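Cap5O (Staphylococcus aureus, PDB 3OJO) oxidises UDP-N-acetyl-mannosamine as an NAD-binding dehydrogenase involved in capsular polysaccharide biosynthesis. Local coordinates at residues B[19-25]-B[56-62]; B[89-94]-B[107-112]. One frame throughout, in Å; residues are numbered along the deposited sequence.

Interaction 1. Residues B[19-25]-B[56-62]; sequences LGYIGLP and SIEEPGL. With NAD (nicotinamide-adenine-dinucleotide), chain J.
Tyr21 and Ile57 bring the two backbones to a CA-CA separation of 6.5 Å where the glycine-rich turn of 19-25 passes the loop 56-62; between Pro25 CA and Leu62 CA it is 7.6 Å. The turn fits the GxGxxG pattern of Rossmann dinucleotide folds: Ile22 N donates to NAD O2N at 3.0 Å, and Gly20 CA lies against NAD O5B. Ile57 lies over one face of the Tyr21 ring, its CB 3.8 Å from the centroid and 17° off the normal, a CH-pi contact. At the far end of the ring, Glu58 N donates to Tyr21 OH (3.1 Å, 161°), so face and hydroxyl are held by consecutive residues. Ile57 CG1 sits between its backbone N and carbonyl carbon (chi1 70°), which carries it past Leu24 CD2, and CD1 reaches Pro25 CG, 3.9 Å away. Ser56 OG and Leu19 O share a water, 2.8 Å from each, which donates to the carbonyl. Around this contact, Leu50 of helix 44-51 packs on Leu19, Leu24 and Ser56, while helix 169-175 places Leu170 against Pro25 and Leu62; the turn itself leads from strand 13-17 into helix 23-32.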
# COMPACT_ATOMS: atom_id res chain seq x y z
N LEU B 19 19.82 -10.39 -26.03
CA LEU B 19 19.44 -9.34 -26.99
C LEU B 19 17.94 -9.19 -27.22
O LEU B 19 17.48 -9.20 -28.37
CB LEU B 19 20.20 -9.52 -28.32
CG LEU B 19 21.71 -9.53 -28.24
CD1 LEU B 19 22.27 -10.03 -29.52
CD2 LEU B 19 22.26 -8.17 -27.94
N GLY B 20 17.20 -9.04 -26.13
CA GLY B 20 15.76 -8.80 -26.19
C GLY B 20 15.44 -7.33 -26.11
O GLY B 20 16.22 -6.50 -26.59
N TYR B 21 14.31 -7.00 -25.47
CA TYR B 21 13.82 -5.63 -25.30
C TYR B 21 14.74 -4.72 -24.50
O TYR B 21 14.76 -3.51 -24.73
CB TYR B 21 12.36 -5.61 -24.79
CG TYR B 21 11.40 -5.83 -25.94
CD1 TYR B 21 10.93 -4.76 -26.70
CD2 TYR B 21 11.01 -7.12 -26.31
CE1 TYR B 21 10.09 -4.96 -27.80
CE2 TYR B 21 10.18 -7.34 -27.42
CZ TYR B 21 9.72 -6.25 -28.15
OH TYR B 21 8.89 -6.46 -29.24
N ILE B 22 15.54 -5.31 -23.60
CA ILE B 22 16.53 -4.61 -22.78
C ILE B 22 17.91 -4.59 -23.49
O ILE B 22 18.44 -3.50 -23.75
CB ILE B 22 16.59 -5.23 -21.35
CG1 ILE B 22 15.29 -5.02 -20.55
CG2 ILE B 22 17.82 -4.78 -20.60
CD1 ILE B 22 15.00 -3.58 -20.10
N GLY B 23 18.46 -5.77 -23.79
CA GLY B 23 19.78 -5.97 -24.38
C GLY B 23 20.03 -5.39 -25.75
O GLY B 23 21.07 -4.77 -25.95
N LEU B 24 19.13 -5.62 -26.72
CA LEU B 24 19.31 -5.10 -28.08
C LEU B 24 19.38 -3.56 -28.12
O LEU B 24 20.41 -3.06 -28.58
CB LEU B 24 18.29 -5.67 -29.08
CG LEU B 24 18.43 -5.21 -30.54
CD1 LEU B 24 19.78 -5.64 -31.13
CD2 LEU B 24 17.26 -5.69 -31.37
N PRO B 25 18.39 -2.79 -27.60
CA PRO B 25 18.52 -1.33 -27.61
C PRO B 25 19.76 -0.81 -26.86
O PRO B 25 20.38 0.14 -27.34
CB PRO B 25 17.23 -0.86 -26.93
CG PRO B 25 16.26 -1.97 -27.19
CD PRO B 25 17.09 -3.19 -27.01
N SER B 56 15.45 -7.79 -34.07
CA SER B 56 14.69 -8.94 -33.58
C SER B 56 13.51 -8.53 -32.68
O SER B 56 12.74 -9.39 -32.26
CB SER B 56 15.63 -9.89 -32.85
OG SER B 56 16.29 -9.21 -31.80
N ILE B 57 13.37 -7.22 -32.38
CA ILE B 57 12.30 -6.69 -31.52
C ILE B 57 11.45 -5.65 -32.28
O ILE B 57 11.85 -5.16 -33.35
CB ILE B 57 12.81 -6.16 -30.12
CG1 ILE B 57 13.66 -4.87 -30.23
CG2 ILE B 57 13.54 -7.24 -29.33
CD1 ILE B 57 13.48 -3.92 -29.10
N GLU B 58 10.28 -5.34 -31.73
CA GLU B 58 9.34 -4.37 -32.28
C GLU B 58 9.47 -3.08 -31.45
O GLU B 58 9.06 -3.02 -30.29
CB GLU B 58 7.91 -4.98 -32.32
CG GLU B 58 6.71 -4.09 -32.00
CD GLU B 58 5.95 -3.50 -33.18
OE1 GLU B 58 5.44 -4.29 -34.02
OE2 GLU B 58 5.81 -2.26 -33.23
N GLU B 59 10.17 -2.09 -32.03
CA GLU B 59 10.33 -0.77 -31.45
C GLU B 59 10.46 0.26 -32.59
O GLU B 59 11.45 0.22 -33.33
CB GLU B 59 11.53 -0.70 -30.48
CG GLU B 59 11.84 0.70 -29.95
CD GLU B 59 10.89 1.37 -28.97
OE1 GLU B 59 9.95 0.71 -28.46
OE2 GLU B 59 11.13 2.56 -28.68
N PRO B 60 9.49 1.21 -32.73
CA PRO B 60 9.59 2.25 -33.78
C PRO B 60 10.91 3.02 -33.75
O PRO B 60 11.37 3.42 -32.68
CB PRO B 60 8.50 3.24 -33.41
CG PRO B 60 7.93 2.82 -32.10
CD PRO B 60 8.25 1.37 -31.95
N GLY B 61 11.44 3.26 -34.92
CA GLY B 61 12.67 4.02 -35.09
C GLY B 61 13.97 3.29 -34.82
O GLY B 61 15.03 3.79 -35.20
N LEU B 62 13.91 2.11 -34.17
CA LEU B 62 15.11 1.35 -33.81
C LEU B 62 15.82 0.75 -35.00
O LEU B 62 17.06 0.79 -35.05
CB LEU B 62 14.83 0.30 -32.71
CG LEU B 62 16.05 -0.28 -31.97
CD1 LEU B 62 16.66 0.73 -31.00
CD2 LEU B 62 15.70 -1.59 -31.25
PA NAD J . 13.53 -10.83 -23.59
O1A NAD J . 12.92 -12.17 -23.50
O2A NAD J . 12.84 -9.97 -24.58
O5B NAD J . 15.08 -11.00 -24.01
C5B NAD J . 15.90 -11.98 -23.42
C4B NAD J . 16.86 -12.45 -24.48
O4B NAD J . 17.98 -13.06 -23.87
C3B NAD J . 16.24 -13.48 -25.45
O3B NAD J . 16.57 -13.12 -26.79
C2B NAD J . 16.99 -14.76 -25.09
O2B NAD J . 17.14 -15.64 -26.18
C1B NAD J . 18.32 -14.24 -24.58
N9A NAD J . 18.97 -15.21 -23.69
C8A NAD J . 18.34 -16.00 -22.76
N7A NAD J . 19.28 -16.68 -22.06
C5A NAD J . 20.49 -16.33 -22.55
C6A NAD J . 21.78 -16.74 -22.22
N6A NAD J . 21.93 -17.64 -21.23
N1A NAD J . 22.87 -16.20 -22.90
C2A NAD J . 22.67 -15.26 -23.90
N3A NAD J . 21.39 -14.86 -24.23
C4A NAD J . 20.32 -15.39 -23.57
O3 NAD J . 13.57 -10.18 -22.11
PN NAD J . 13.69 -8.61 -21.82
O1N NAD J . 12.33 -8.02 -21.94
O2N NAD J . 14.81 -8.04 -22.61
O5D NAD J . 14.05 -8.56 -20.28
C5D NAD J . 15.02 -9.41 -19.73
C4D NAD J . 14.94 -9.28 -18.21
O4D NAD J . 15.21 -7.94 -17.82
C3D NAD J . 13.55 -9.53 -17.63
O3D NAD J . 13.13 -10.88 -17.56
C2D NAD J . 13.72 -8.90 -16.27
O2D NAD J . 14.63 -9.66 -15.53
C1D NAD J . 14.47 -7.63 -16.65
N1N NAD J . 13.46 -6.56 -16.83
C2N NAD J . 12.95 -6.25 -18.07
C3N NAD J . 11.97 -5.25 -18.19
C7N NAD J . 11.71 -4.58 -19.51
O7N NAD J . 11.61 -3.17 -19.53
N7N NAD J . 11.56 -5.33 -20.61
C4N NAD J . 11.49 -4.61 -17.03
C5N NAD J . 11.99 -4.96 -15.78
C6N NAD J . 12.96 -5.95 -15.70
O HOH W 1 15.13 -10.27 -29.49

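Interaction 2. Residues B[89-94]-B[107-112]. With NAD (nicotinamide-adenine-dinucleotide), chain J.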
# COMPACT_ATOMS: atom_id res chain seq x y z
N ILE B 89 24.76 -8.39 -18.41
CA ILE B 89 23.80 -9.49 -18.46
C ILE B 89 22.40 -8.86 -18.48
O ILE B 89 22.01 -8.17 -17.53
CB ILE B 89 24.01 -10.51 -17.32
CG1 ILE B 89 25.39 -11.20 -17.47
CG2 ILE B 89 22.87 -11.54 -17.25
CD1 ILE B 89 26.06 -11.57 -16.18
N ALA B 90 21.67 -9.10 -19.58
CA ALA B 90 20.31 -8.60 -19.83
C ALA B 90 19.42 -9.75 -20.33
O ALA B 90 18.60 -9.56 -21.24
CB ALA B 90 20.35 -7.49 -20.86
N VAL B 91 19.59 -10.95 -19.74
CA VAL B 91 18.82 -12.16 -20.05
C VAL B 91 17.48 -12.13 -19.26
O VAL B 91 17.36 -11.30 -18.35
CB VAL B 91 19.65 -13.46 -19.80
CG1 VAL B 91 20.95 -13.46 -20.60
CG2 VAL B 91 19.92 -13.66 -18.31
N PRO B 92 16.47 -12.99 -19.54
CA PRO B 92 15.24 -12.91 -18.75
C PRO B 92 15.32 -13.58 -17.38
O PRO B 92 16.18 -14.42 -17.12
CB PRO B 92 14.18 -13.59 -19.65
CG PRO B 92 14.94 -14.13 -20.84
CD PRO B 92 16.39 -14.05 -20.56
N THR B 93 14.44 -13.16 -16.48
CA THR B 93 14.33 -13.73 -15.14
C THR B 93 12.91 -14.24 -15.04
O THR B 93 12.02 -13.50 -14.62
CB THR B 93 14.75 -12.77 -14.04
OG1 THR B 93 13.92 -11.64 -14.11
CG2 THR B 93 16.19 -12.36 -14.17
N PRO B 94 12.66 -15.47 -15.54
CA PRO B 94 11.28 -16.00 -15.54
C PRO B 94 10.68 -16.16 -14.14
O PRO B 94 11.39 -16.07 -13.13
CB PRO B 94 11.43 -17.35 -16.27
CG PRO B 94 12.76 -17.30 -16.94
CD PRO B 94 13.61 -16.47 -16.07
N LEU B 107 18.82 -18.15 -15.66
CA LEU B 107 19.35 -17.68 -16.95
C LEU B 107 20.50 -16.70 -16.74
O LEU B 107 21.42 -16.66 -17.55
CB LEU B 107 18.28 -17.14 -17.90
CG LEU B 107 16.97 -17.94 -18.05
CD1 LEU B 107 16.12 -17.36 -19.14
CD2 LEU B 107 17.22 -19.37 -18.42
N VAL B 108 20.45 -15.95 -15.63
CA VAL B 108 21.49 -15.01 -15.20
C VAL B 108 22.77 -15.79 -14.80
O VAL B 108 23.87 -15.35 -15.08
CB VAL B 108 20.99 -14.12 -14.04
CG1 VAL B 108 22.04 -13.10 -13.64
CG2 VAL B 108 19.69 -13.43 -14.42
N MET B 109 22.60 -16.92 -14.12
CA MET B 109 23.71 -17.75 -13.68
C MET B 109 24.31 -18.53 -14.87
O MET B 109 25.53 -18.59 -15.00
CB MET B 109 23.31 -18.62 -12.49
CG MET B 109 22.98 -17.81 -11.23
SD MET B 109 24.25 -16.61 -10.75
CE MET B 109 23.29 -15.31 -10.37
N ARG B 110 23.45 -19.00 -15.79
CA ARG B 110 23.88 -19.65 -17.03
C ARG B 110 24.68 -18.64 -17.86
O ARG B 110 25.76 -18.98 -18.34
CB ARG B 110 22.67 -20.13 -17.84
CG ARG B 110 22.57 -21.63 -17.97
CD ARG B 110 21.22 -22.05 -18.54
NE ARG B 110 20.26 -22.35 -17.48
CZ ARG B 110 18.95 -22.54 -17.68
NH1 ARG B 110 18.44 -22.43 -18.89
NH2 ARG B 110 18.15 -22.81 -16.65
N ALA B 111 24.16 -17.39 -17.98
CA ALA B 111 24.80 -16.28 -18.67
C ALA B 111 26.11 -15.88 -17.98
O ALA B 111 27.05 -15.48 -18.67
CB ALA B 111 23.87 -15.08 -18.74
N LEU B 112 26.16 -15.98 -16.63
CA LEU B 112 27.39 -15.69 -15.88
C LEU B 112 28.47 -16.73 -16.24
O LEU B 112 29.60 -16.34 -16.51
CB LEU B 112 27.16 -15.59 -14.36
CG LEU B 112 28.38 -15.13 -13.50
CD1 LEU B 112 28.90 -13.74 -13.89
CD2 LEU B 112 28.07 -15.20 -12.01
PA NAD J . 13.53 -10.83 -23.59
O1A NAD J . 12.92 -12.17 -23.50
O2A NAD J . 12.84 -9.97 -24.58
O5B NAD J . 15.08 -11.00 -24.01
C5B NAD J . 15.90 -11.98 -23.42
C4B NAD J . 16.86 -12.45 -24.48
O4B NAD J . 17.98 -13.06 -23.87
C3B NAD J . 16.24 -13.48 -25.45
O3B NAD J . 16.57 -13.12 -26.79
C2B NAD J . 16.99 -14.76 -25.09
O2B NAD J . 17.14 -15.64 -26.18
C1B NAD J . 18.32 -14.24 -24.58
N9A NAD J . 18.97 -15.21 -23.69
C8A NAD J . 18.34 -16.00 -22.76
N7A NAD J . 19.28 -16.68 -22.06
C5A NAD J . 20.49 -16.33 -22.55
C6A NAD J . 21.78 -16.74 -22.22
N6A NAD J . 21.93 -17.64 -21.23
N1A NAD J . 22.87 -16.20 -22.90
C2A NAD J . 22.67 -15.26 -23.90
N3A NAD J . 21.39 -14.86 -24.23
C4A NAD J . 20.32 -15.39 -23.57
O3 NAD J . 13.57 -10.18 -22.11
PN NAD J . 13.69 -8.61 -21.82
O1N NAD J . 12.33 -8.02 -21.94
O2N NAD J . 14.81 -8.04 -22.61
O5D NAD J . 14.05 -8.56 -20.28
C5D NAD J . 15.02 -9.41 -19.73
C4D NAD J . 14.94 -9.28 -18.21
O4D NAD J . 15.21 -7.94 -17.82
C3D NAD J . 13.55 -9.53 -17.63
O3D NAD J . 13.13 -10.88 -17.56
C2D NAD J . 13.72 -8.90 -16.27
O2D NAD J . 14.63 -9.66 -15.53
C1D NAD J . 14.47 -7.63 -16.65
N1N NAD J . 13.46 -6.56 -16.83
C2N NAD J . 12.95 -6.25 -18.07
C3N NAD J . 11.97 -5.25 -18.19
C7N NAD J . 11.71 -4.58 -19.51
O7N NAD J . 11.61 -3.17 -19.53
N7N NAD J . 11.56 -5.33 -20.61
C4N NAD J . 11.49 -4.61 -17.03
C5N NAD J . 11.99 -4.96 -15.78
C6N NAD J . 12.96 -5.95 -15.70
O HOH W 2 17.27 -15.77 -14.94
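Apolar packing carries most of the contact between Val91 in the loop 89-94, which follows strand 86-89 of the Rossmann sheet, and the helix segment 107-112. Val91 divides its branches: with CG1 anti to the carbonyl carbon (chi1 -57°), CG2 falls between the backbone N and that carbon and rests on the helix backbone, 3.4 Å from Leu107 O, whereas CG1 meets Ala111 CB at 3.8 Å and also touches the adenine of NAD, 3.5 Å from C5A. Deeper in, Ile89 CG2 is 4.0 Å from both Val108 CG1 and Ala111 CB. Toward the outer end, Leu107 CD1 fits against two prolines, approaching Pro92 CD to 3.6 Å and Pro94 CG more loosely, while Val108 CG2 meets the methyl of Thr93.

The polar link across the segments runs through a water that donates to Pro92 O and accepts a long bond, 3.3 Å, from Val108 N, near the start of helix 106-115.

Cofactor bonds come from Thr93. Its N donates to NAD O3D (2.8 Å, 161°), and its OG1 shares a hydrogen bond with NAD O2D, so one residue grips both nicotinamide-ribose hydroxyls. Its CG2 touches both O2D and Val108. The chemistry implies a Rossmann loop seated on the helix by hydrocarbon contact, with Thr93 N and OG1 bonded to the nicotinamide ribose and adenine resting on its valine.

Both contacts belong to the same NAD-binding Rossmann domain and touch the same cofactor, with centres about 17 Å apart. Interaction 2 is a buried contact, six of its nine touching residues being buried and none exposed, whereas interaction 1 runs from a buried core out to the exposed Glu58. Their chemistry differs too: both have a bridging water, but interaction 1 adds a direct hydrogen bond and an aromatic face, whereas interaction 2 is otherwise aliphatic. On NAD, 19-25 serves the pyrophosphate and 89-94 the nicotinamide ribose and adenine. They meet at Ala90, whose CB lies 3.7 Å from Ile22 CG2, joining the loops that follow the neighbouring parallel strands 13-17 and 86-89.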